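Local coordinates for Non-structural polyprotein (Sindbis virus, PDB 4GUA), which probably cleaves the alphavirus replication polyprotein through its nsP2 cysteine protease, and here carries the macro and zinc-binding domains of nsP3 as an uncleaved precursor, at residues Y54-K62 and F238-K249. Numbering follows the deposited sequence.
With SO4 (sulfate ion), chain L.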
loop_
_atom_site.group_PDB
_atom_site.type_symbol
_atom_site.label_atom_id
_atom_site.label_comp_id
_atom_site.label_asym_id
_atom_site.label_seq_id
_atom_site.Cartn_x
_atom_site.Cartn_y
_atom_site.Cartn_z
ATOM N N TYR A 54 12.969 7.245 10.058
ATOM C CA TYR A 54 12.265 8.192 9.198
ATOM C C TYR A 54 13.194 9.352 8.876
ATOM O O TYR A 54 13.296 9.785 7.717
ATOM C CB TYR A 54 11.010 8.737 9.862
ATOM C CG TYR A 54 9.916 7.725 10.110
ATOM C CD1 TYR A 54 10.122 6.367 9.899
ATOM C CD2 TYR A 54 8.664 8.136 10.559
ATOM C CE1 TYR A 54 9.110 5.443 10.139
ATOM C CE2 TYR A 54 7.652 7.227 10.799
ATOM C CZ TYR A 54 7.879 5.881 10.593
ATOM O OH TYR A 54 6.866 4.977 10.834
ATOM N N ALA A 55 13.882 9.844 9.904
ATOM C CA ALA A 55 14.786 10.976 9.729
ATOM C C ALA A 55 15.865 10.644 8.705
ATOM O O ALA A 55 16.216 11.479 7.877
ATOM C CB ALA A 55 15.417 11.372 11.056
ATOM N N LEU A 56 16.376 9.420 8.761
ATOM C CA LEU A 56 17.449 9.009 7.868
ATOM C C LEU A 56 16.953 8.994 6.427
ATOM O O LEU A 56 17.680 9.378 5.513
ATOM C CB LEU A 56 18.002 7.640 8.270
ATOM C CG LEU A 56 19.143 7.119 7.387
ATOM C CD1 LEU A 56 20.272 8.143 7.238
ATOM C CD2 LEU A 56 19.687 5.805 7.933
ATOM N N ASP A 57 15.717 8.548 6.224
ATOM C CA ASP A 57 15.130 8.549 4.884
ATOM C C ASP A 57 15.037 9.986 4.366
ATOM O O ASP A 57 15.406 10.270 3.228
ATOM C CB ASP A 57 13.752 7.867 4.888
ATOM C CG ASP A 57 13.246 7.535 3.479
ATOM O OD1 ASP A 57 13.839 6.667 2.806
ATOM O OD2 ASP A 57 12.233 8.131 3.046
ATOM N N VAL A 58 14.565 10.893 5.215
ATOM C CA VAL A 58 14.437 12.301 4.845
ATOM C C VAL A 58 15.784 12.923 4.475
ATOM O O VAL A 58 15.879 13.714 3.537
ATOM C CB VAL A 58 13.795 13.123 5.986
ATOM C CG1 VAL A 58 14.242 14.575 5.915
ATOM C CG2 VAL A 58 12.272 13.024 5.932
ATOM N N ILE A 59 16.823 12.575 5.228
ATOM C CA ILE A 59 18.141 13.158 5.018
ATOM C C ILE A 59 18.732 12.638 3.721
ATOM O O ILE A 59 19.395 13.368 2.988
ATOM C CB ILE A 59 19.089 12.845 6.184
ATOM C CG1 ILE A 59 18.605 13.564 7.441
ATOM C CG2 ILE A 59 20.511 13.290 5.855
ATOM C CD1 ILE A 59 19.081 12.940 8.717
ATOM N N CYS A 60 18.482 11.368 3.440
ATOM C CA CYS A 60 18.965 10.756 2.220
ATOM C C CYS A 60 18.333 11.468 1.019
ATOM O O CYS A 60 19.029 11.874 0.085
ATOM C CB CYS A 60 18.623 9.267 2.212
ATOM S SG CYS A 60 19.285 8.358 0.804
ATOM N N ILE A 61 17.017 11.660 1.058
ATOM C CA ILE A 61 16.346 12.339 -0.041
ATOM C C ILE A 61 16.881 13.756 -0.197
ATOM O O ILE A 61 17.099 14.230 -1.306
ATOM C CB ILE A 61 14.829 12.434 0.172
ATOM C CG1 ILE A 61 14.202 11.044 0.256
ATOM C CG2 ILE A 61 14.188 13.236 -0.963
ATOM C CD1 ILE A 61 12.708 11.079 0.524
ATOM N N LYS A 62 17.090 14.437 0.919
ATOM C CA LYS A 62 17.516 15.826 0.871
ATOM C C LYS A 62 18.916 16.014 0.294
ATOM O O LYS A 62 19.135 16.936 -0.473
ATOM C CB LYS A 62 17.417 16.459 2.258
ATOM C CG LYS A 62 16.030 16.981 2.591
ATOM C CD LYS A 62 15.641 18.114 1.643
ATOM C CE LYS A 62 14.183 18.464 1.741
ATOM N NZ LYS A 62 13.392 17.470 0.978
ATOM N N PHE A 238 4.677 16.218 -0.731
ATOM C CA PHE A 238 5.579 15.172 -0.276
ATOM C C PHE A 238 6.223 15.516 1.064
ATOM O O PHE A 238 6.282 14.668 1.958
ATOM C CB PHE A 238 6.677 14.911 -1.310
ATOM C CG PHE A 238 7.444 13.653 -1.045
ATOM C CD1 PHE A 238 8.559 13.664 -0.213
ATOM C CD2 PHE A 238 7.028 12.448 -1.587
ATOM C CE1 PHE A 238 9.262 12.495 0.048
ATOM C CE2 PHE A 238 7.722 11.279 -1.332
ATOM C CZ PHE A 238 8.840 11.301 -0.510
ATOM N N GLN A 239 6.687 16.754 1.216
ATOM C CA GLN A 239 7.338 17.164 2.457
ATOM C C GLN A 239 6.353 17.148 3.608
ATOM O O GLN A 239 6.715 16.856 4.738
ATOM C CB GLN A 239 7.945 18.558 2.333
ATOM C CG GLN A 239 8.733 18.995 3.555
ATOM C CD GLN A 239 9.642 20.177 3.266
ATOM O OE1 GLN A 239 9.175 21.301 3.078
ATOM N NE2 GLN A 239 10.947 19.926 3.226
ATOM N N GLN A 240 5.108 17.499 3.321
ATOM C CA GLN A 240 4.090 17.512 4.352
ATOM C C GLN A 240 3.835 16.089 4.843
ATOM O O GLN A 240 3.666 15.864 6.038
ATOM C CB GLN A 240 2.801 18.146 3.828
ATOM C CG GLN A 240 1.790 18.434 4.913
ATOM C CD GLN A 240 0.694 19.360 4.456
ATOM O OE1 GLN A 240 0.339 19.387 3.282
ATOM N NE2 GLN A 240 0.142 20.120 5.385
ATOM N N CYS A 241 3.823 15.126 3.923
ATOM C CA CYS A 241 3.652 13.727 4.301
ATOM C C CYS A 241 4.774 13.312 5.235
ATOM O O CYS A 241 4.523 12.710 6.281
ATOM C CB CYS A 241 3.619 12.815 3.069
ATOM S SG CYS A 241 2.040 12.837 2.170
ATOM N N GLU A 242 6.007 13.626 4.840
ATOM C CA GLU A 242 7.181 13.332 5.652
ATOM C C GLU A 242 7.022 13.871 7.071
ATOM O O GLU A 242 7.145 13.124 8.031
ATOM C CB GLU A 242 8.444 13.928 5.013
ATOM C CG GLU A 242 8.882 13.257 3.715
ATOM C CD GLU A 242 10.182 13.848 3.159
ATOM O OE1 GLU A 242 10.241 15.078 2.941
ATOM O OE2 GLU A 242 11.149 13.081 2.940
ATOM N N ASP A 243 6.724 15.162 7.199
ATOM C CA ASP A 243 6.567 15.804 8.508
ATOM C C ASP A 243 5.444 15.183 9.318
ATOM O O ASP A 243 5.480 15.189 10.546
ATOM C CB ASP A 243 6.272 17.298 8.347
ATOM C CG ASP A 243 7.484 18.090 7.907
ATOM O OD1 ASP A 243 8.613 17.579 8.033
ATOM O OD2 ASP A 243 7.304 19.233 7.444
ATOM N N HIS A 244 4.410 14.730 8.626
ATOM C CA HIS A 244 3.237 14.159 9.270
ATOM C C HIS A 244 3.388 12.693 9.652
ATOM O O HIS A 244 2.721 12.236 10.567
ATOM C CB HIS A 244 2.003 14.333 8.378
ATOM C CG HIS A 244 0.713 14.021 9.069
ATOM N ND1 HIS A 244 0.276 14.702 10.184
ATOM C CD2 HIS A 244 -0.220 13.075 8.815
ATOM C CE1 HIS A 244 -0.883 14.203 10.575
ATOM N NE2 HIS A 244 -1.204 13.210 9.764
ATOM N N ALA A 245 4.259 11.964 8.960
ATOM C CA ALA A 245 4.356 10.508 9.122
ATOM C C ALA A 245 4.427 10.034 10.574
ATOM O O ALA A 245 3.627 9.193 10.995
ATOM C CB ALA A 245 5.553 9.982 8.354
ATOM N N ALA A 246 5.374 10.560 11.343
ATOM C CA ALA A 246 5.511 10.137 12.732
ATOM C C ALA A 246 4.258 10.498 13.523
ATOM O O ALA A 246 3.841 9.750 14.405
ATOM C CB ALA A 246 6.751 10.753 13.377
ATOM N N THR A 247 3.671 11.653 13.223
ATOM C CA THR A 247 2.435 12.069 13.882
ATOM C C THR A 247 1.321 11.062 13.640
ATOM O O THR A 247 0.617 10.650 14.561
ATOM C CB THR A 247 1.956 13.426 13.356
ATOM O OG1 THR A 247 2.921 14.432 13.688
ATOM C CG2 THR A 247 0.596 13.786 13.957
ATOM N N LEU A 248 1.212 10.632 12.393
ATOM C CA LEU A 248 0.158 9.747 11.953
ATOM C C LEU A 248 0.250 8.459 12.744
ATOM O O LEU A 248 -0.747 7.979 13.286
ATOM C CB LEU A 248 0.345 9.462 10.463
ATOM C CG LEU A 248 -0.656 8.545 9.772
ATOM C CD1 LEU A 248 -2.062 9.107 9.855
ATOM C CD2 LEU A 248 -0.238 8.341 8.320
ATOM N N LYS A 249 1.461 7.913 12.815
ATOM C CA LYS A 249 1.700 6.660 13.522
ATOM C C LYS A 249 1.436 6.766 15.025
ATOM O O LYS A 249 0.787 5.902 15.608
ATOM C CB LYS A 249 3.130 6.183 13.300
ATOM C CG LYS A 249 3.408 4.833 13.939
ATOM C CD LYS A 249 4.838 4.396 13.713
ATOM C CE LYS A 249 5.060 2.987 14.211
ATOM N NZ LYS A 249 6.461 2.545 13.998
HETATM S S SO4 L . 9.568 3.636 15.832
HETATM O O1 SO4 L . 10.460 2.481 15.947
HETATM O O2 SO4 L . 10.053 4.734 16.667
HETATM O O3 SO4 L . 9.532 4.076 14.437
HETATM O O4 SO4 L . 8.229 3.259 16.281
#
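Glu242 pushes its carboxylate between Val58 and Ile61: OE2 lies 3.2 Å from Val58 CG2 and 3.5 Å from Ile61 CD1. With CG anti to its carbonyl carbon (chi1 -69°) and the chain extended beyond, it reaches across to the facing helix. Lys62 NZ stops 4.4 Å from Glu242 OE1, too far for a salt bridge; it is hydrogen-bonded to the Asn144 carbonyl. The same Ile61 CD1 also meets the edge of the Phe238 ring, 3.8 Å from CE1. Tyr54 turns a ring edge to the backbone N of Ala246, CE2 4.1 Å away, with Ala245 CB near the same ring, while its OH comes 3.6 Å from Lys249 CD. The extended Lys249 carries NZ to a hydrogen bond with O4 of a sulfate, probably from the crystallisation liquor (3.0 Å), and to a salt bridge with Asp516. No hydrogen bond links 54-62 to 238-249, antiparallel (173°) with their axes 10.8 Å apart at closest. Helices 16-27 and 34-40 pack on helix 52-64 through Ile59, while helix 275-286 touches Tyr54 and Ala245. Helix 237-257 forms the beta-alpha-beta crossover between parallel neighbours 224-227 and 263-269 in a seven-stranded methyltransferase-like sheet, so the contact joins the peptidase region to that domain.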